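Local structure of surface-associated protein CshB (Streptococcus gordonii, 6YZG) at residues Trp1-Leu13 and Thr23-Leu37. The protein is a streptococcal cell-wall adhesin, of which this piece holds non-repetitive domain 2, a ligand-binding fold probably involved in attachment to fibronectin. Numbering follows the deposited sequence.
Sequences WLDFSDSASWKNL and TTFTKEISPGYVVTL
The ring of Phe25 fills a hollow walled by Leu2, Phe4, Ser9 and Trp10. A chi1 of 174° swings the phenyl away from the backbone N, along its own strand toward Thr26. One edge meets the indole face, Phe25 CD2 standing 3.5 Å from Trp10 CE2. The planes meet at 65°, a T-shaped stack. Phe25 CB sits over the six-membered ring of Trp10 in a CH-pi contact. Phe4 drives its own edge at a face of Phe25, ring centroids 5.1 Å apart, while Ser9 CB presses on Phe25 CE2 at 3.4 Å. Trp10 NE1 makes a nearly straight bond to Phe4 O (2.8 Å), which lies in the indole plane and helps fix the ring's rotation. Residues 10-11 form a short strand antiparallel to 24-30, itself hairpinned to 33-41 in the antiparallel sheet of this non-repetitive domain 2; Thr26 N to Ser9 O and a reciprocal pair between Lys11 and Thr24 join the backbones. One water donates to Ser9 O and also bonds Thr24 OG1 and Thr26 OG1. Leu2 forks over the hairpin, CD1 meeting Leu37 CD1 tip to tip at 4.0 Å and CD2 resting on Ile29 CG2 (3.8 Å). Met258 of the second subunit also packs on Phe4.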
# COMPACT_ATOMS: atom_id res chain seq x y z
N TRP A 1 -20.10 13.05 4.20
CA TRP A 1 -19.85 11.62 4.60
C TRP A 1 -20.61 11.30 5.89
O TRP A 1 -20.50 12.07 6.90
CB TRP A 1 -18.38 11.24 4.83
CG TRP A 1 -17.52 11.27 3.61
CD1 TRP A 1 -16.55 12.21 3.36
CD2 TRP A 1 -17.60 10.44 2.44
NE1 TRP A 1 -16.00 11.96 2.14
CE2 TRP A 1 -16.64 10.91 1.53
CE3 TRP A 1 -18.40 9.35 2.06
CZ2 TRP A 1 -16.39 10.27 0.31
CZ3 TRP A 1 -18.18 8.74 0.83
CH2 TRP A 1 -17.22 9.22 -0.06
N LEU A 2 -21.32 10.21 5.94
CA LEU A 2 -22.05 9.82 7.18
C LEU A 2 -21.09 9.44 8.27
O LEU A 2 -20.12 8.70 8.07
CB LEU A 2 -22.99 8.67 6.88
CG LEU A 2 -24.12 8.96 5.89
CD1 LEU A 2 -24.94 7.74 5.64
CD2 LEU A 2 -24.98 10.14 6.33
N ASP A 3 -21.42 9.90 9.49
CA ASP A 3 -20.72 9.57 10.74
C ASP A 3 -21.38 8.35 11.35
O ASP A 3 -22.37 8.44 12.09
CB ASP A 3 -20.71 10.75 11.72
CG ASP A 3 -19.97 10.44 13.00
OD1 ASP A 3 -19.50 9.35 13.17
OD2 ASP A 3 -19.93 11.38 13.88
N PHE A 4 -20.87 7.18 11.02
CA PHE A 4 -21.42 5.94 11.53
C PHE A 4 -21.09 5.72 12.99
O PHE A 4 -21.67 4.77 13.61
CB PHE A 4 -20.92 4.79 10.67
CG PHE A 4 -21.44 4.80 9.25
CD1 PHE A 4 -22.84 4.77 9.02
CD2 PHE A 4 -20.59 4.84 8.15
CE1 PHE A 4 -23.34 4.75 7.71
CE2 PHE A 4 -21.12 4.87 6.87
CZ PHE A 4 -22.47 4.79 6.66
N SER A 5 -20.24 6.55 13.59
CA SER A 5 -19.85 6.37 15.01
C SER A 5 -20.91 6.98 15.93
O SER A 5 -20.78 6.77 17.16
CB SER A 5 -18.49 6.98 15.31
OG SER A 5 -18.59 8.41 15.45
N ASP A 6 -21.84 7.80 15.42
CA ASP A 6 -22.86 8.46 16.28
C ASP A 6 -23.86 7.40 16.75
O ASP A 6 -24.69 6.93 15.98
CB ASP A 6 -23.51 9.59 15.50
CG ASP A 6 -24.51 10.37 16.33
OD1 ASP A 6 -24.07 11.24 17.03
OD2 ASP A 6 -25.74 10.12 16.22
N SER A 7 -23.73 6.90 17.98
CA SER A 7 -24.52 5.75 18.44
C SER A 7 -26.02 6.05 18.39
O SER A 7 -26.77 5.15 18.09
CB SER A 7 -24.07 5.36 19.86
OG SER A 7 -24.21 6.48 20.70
N ALA A 8 -26.45 7.27 18.63
CA ALA A 8 -27.89 7.61 18.66
C ALA A 8 -28.51 7.60 17.25
O ALA A 8 -29.74 7.59 17.12
CB ALA A 8 -28.08 8.95 19.32
N SER A 9 -27.69 7.51 16.19
CA SER A 9 -28.20 7.45 14.80
C SER A 9 -28.68 6.02 14.48
O SER A 9 -29.42 5.87 13.49
CB SER A 9 -27.17 7.84 13.80
OG SER A 9 -26.77 9.19 13.93
N TRP A 10 -28.30 5.02 15.24
CA TRP A 10 -28.62 3.62 15.02
C TRP A 10 -29.82 3.16 15.83
O TRP A 10 -29.91 3.53 17.03
CB TRP A 10 -27.43 2.72 15.33
CG TRP A 10 -26.25 2.96 14.44
CD1 TRP A 10 -25.13 3.69 14.71
CD2 TRP A 10 -26.05 2.38 13.15
NE1 TRP A 10 -24.26 3.62 13.64
CE2 TRP A 10 -24.77 2.82 12.68
CE3 TRP A 10 -26.81 1.56 12.34
CZ2 TRP A 10 -24.30 2.47 11.40
CZ3 TRP A 10 -26.35 1.20 11.09
CH2 TRP A 10 -25.11 1.64 10.63
N LYS A 11 -30.65 2.36 15.22
CA LYS A 11 -31.74 1.63 15.94
C LYS A 11 -31.75 0.19 15.52
O LYS A 11 -31.39 -0.16 14.38
CB LYS A 11 -33.13 2.21 15.68
CG LYS A 11 -33.27 3.63 16.08
CD LYS A 11 -33.42 3.74 17.60
CE LYS A 11 -33.77 5.16 18.04
NZ LYS A 11 -32.64 6.07 17.68
N ASN A 12 -32.23 -0.68 16.44
CA ASN A 12 -32.49 -2.08 16.12
C ASN A 12 -31.20 -2.80 15.73
O ASN A 12 -31.21 -3.60 14.78
CB ASN A 12 -33.56 -2.23 15.04
CG ASN A 12 -34.16 -3.61 14.96
OD1 ASN A 12 -34.12 -4.33 15.95
ND2 ASN A 12 -34.62 -3.99 13.79
N LEU A 13 -30.18 -2.64 16.57
CA LEU A 13 -28.92 -3.38 16.48
C LEU A 13 -29.07 -4.76 17.10
O LEU A 13 -29.97 -4.98 17.89
CB LEU A 13 -27.80 -2.63 17.18
CG LEU A 13 -27.42 -1.29 16.56
CD1 LEU A 13 -26.58 -0.47 17.52
CD2 LEU A 13 -26.73 -1.40 15.22
N THR A 23 -31.95 -3.32 10.96
CA THR A 23 -31.24 -2.21 11.60
C THR A 23 -31.40 -0.95 10.77
O THR A 23 -31.38 -0.99 9.51
CB THR A 23 -29.74 -2.49 11.75
OG1 THR A 23 -29.58 -3.61 12.64
CG2 THR A 23 -28.93 -1.29 12.20
N THR A 24 -31.59 0.20 11.42
CA THR A 24 -31.64 1.48 10.72
C THR A 24 -30.55 2.44 11.20
O THR A 24 -30.12 2.43 12.38
CB THR A 24 -33.01 2.17 10.85
OG1 THR A 24 -33.23 2.52 12.24
CG2 THR A 24 -34.09 1.33 10.23
N PHE A 25 -30.15 3.30 10.26
CA PHE A 25 -29.25 4.44 10.51
C PHE A 25 -30.02 5.65 10.02
O PHE A 25 -30.41 5.66 8.83
CB PHE A 25 -27.89 4.32 9.81
CG PHE A 25 -27.01 5.53 9.94
CD1 PHE A 25 -27.12 6.57 9.04
CD2 PHE A 25 -26.13 5.62 11.02
CE1 PHE A 25 -26.34 7.70 9.21
CE2 PHE A 25 -25.32 6.75 11.14
CZ PHE A 25 -25.46 7.77 10.24
N THR A 26 -30.21 6.69 10.81
CA THR A 26 -30.97 7.86 10.40
C THR A 26 -30.22 9.14 10.79
O THR A 26 -29.72 9.24 11.90
CB THR A 26 -32.33 7.85 11.13
OG1 THR A 26 -33.00 6.59 11.02
CG2 THR A 26 -33.17 8.97 10.56
N LYS A 27 -30.10 10.08 9.87
CA LYS A 27 -29.36 11.32 10.13
C LYS A 27 -30.03 12.45 9.34
O LYS A 27 -30.24 12.34 8.12
CB LYS A 27 -27.89 11.20 9.75
CG LYS A 27 -27.06 12.49 9.92
CD LYS A 27 -26.86 12.90 11.33
CE LYS A 27 -26.07 14.20 11.41
NZ LYS A 27 -25.78 14.62 12.80
N GLU A 28 -30.26 13.57 10.03
CA GLU A 28 -30.59 14.82 9.34
C GLU A 28 -29.29 15.48 8.93
O GLU A 28 -28.60 16.07 9.76
CB GLU A 28 -31.45 15.70 10.27
CG GLU A 28 -32.06 16.92 9.59
CD GLU A 28 -33.02 17.71 10.47
OE1 GLU A 28 -33.28 17.31 11.66
OE2 GLU A 28 -33.45 18.77 9.95
N ILE A 29 -28.91 15.27 7.69
CA ILE A 29 -27.55 15.64 7.20
C ILE A 29 -27.42 17.12 6.91
O ILE A 29 -26.27 17.60 6.81
CB ILE A 29 -27.16 14.78 5.98
CG1 ILE A 29 -28.12 15.05 4.83
CG2 ILE A 29 -27.05 13.34 6.40
CD1 ILE A 29 -27.68 14.41 3.52
N SER A 30 -28.52 17.78 6.74
CA SER A 30 -28.58 19.23 6.45
C SER A 30 -29.95 19.61 6.97
O SER A 30 -30.87 18.80 7.00
CB SER A 30 -28.38 19.39 4.92
OG SER A 30 -28.38 20.72 4.48
N PRO A 31 -30.22 20.89 7.31
CA PRO A 31 -31.53 21.22 7.87
C PRO A 31 -32.67 20.81 6.93
O PRO A 31 -32.66 21.28 5.72
CB PRO A 31 -31.40 22.75 8.04
CG PRO A 31 -29.95 22.97 8.26
CD PRO A 31 -29.27 22.00 7.31
N GLY A 32 -33.58 20.00 7.42
CA GLY A 32 -34.76 19.56 6.66
C GLY A 32 -34.50 18.30 5.82
O GLY A 32 -35.51 17.79 5.30
N TYR A 33 -33.25 17.84 5.73
CA TYR A 33 -32.88 16.73 4.78
C TYR A 33 -32.50 15.51 5.63
O TYR A 33 -31.44 15.55 6.27
CB TYR A 33 -31.81 17.21 3.84
CG TYR A 33 -31.65 16.37 2.59
CD1 TYR A 33 -31.12 15.10 2.64
CD2 TYR A 33 -32.02 16.86 1.37
CE1 TYR A 33 -31.00 14.32 1.50
CE2 TYR A 33 -31.93 16.08 0.22
CZ TYR A 33 -31.41 14.80 0.30
OH TYR A 33 -31.29 14.01 -0.81
N VAL A 34 -33.36 14.49 5.61
CA VAL A 34 -33.23 13.30 6.47
C VAL A 34 -32.94 12.09 5.58
O VAL A 34 -33.73 11.81 4.65
CB VAL A 34 -34.47 13.02 7.33
CG1 VAL A 34 -34.19 11.76 8.17
CG2 VAL A 34 -34.78 14.24 8.20
N VAL A 35 -31.87 11.39 5.91
CA VAL A 35 -31.57 10.12 5.22
C VAL A 35 -31.76 8.98 6.20
O VAL A 35 -31.38 9.04 7.38
CB VAL A 35 -30.15 10.14 4.65
CG1 VAL A 35 -29.96 11.20 3.61
CG2 VAL A 35 -29.09 10.23 5.69
N THR A 36 -32.38 7.93 5.68
CA THR A 36 -32.60 6.73 6.49
C THR A 36 -32.06 5.56 5.71
O THR A 36 -32.51 5.34 4.54
CB THR A 36 -34.08 6.49 6.79
OG1 THR A 36 -34.64 7.67 7.44
CG2 THR A 36 -34.26 5.29 7.68
N LEU A 37 -31.16 4.80 6.28
CA LEU A 37 -30.62 3.56 5.73
C LEU A 37 -31.25 2.42 6.52
O LEU A 37 -31.28 2.45 7.77
CB LEU A 37 -29.11 3.42 5.89
CG LEU A 37 -28.23 4.57 5.43
CD1 LEU A 37 -26.76 4.20 5.53
CD2 LEU A 37 -28.61 5.20 4.13
O HOH W 1 -32.04 4.92 12.97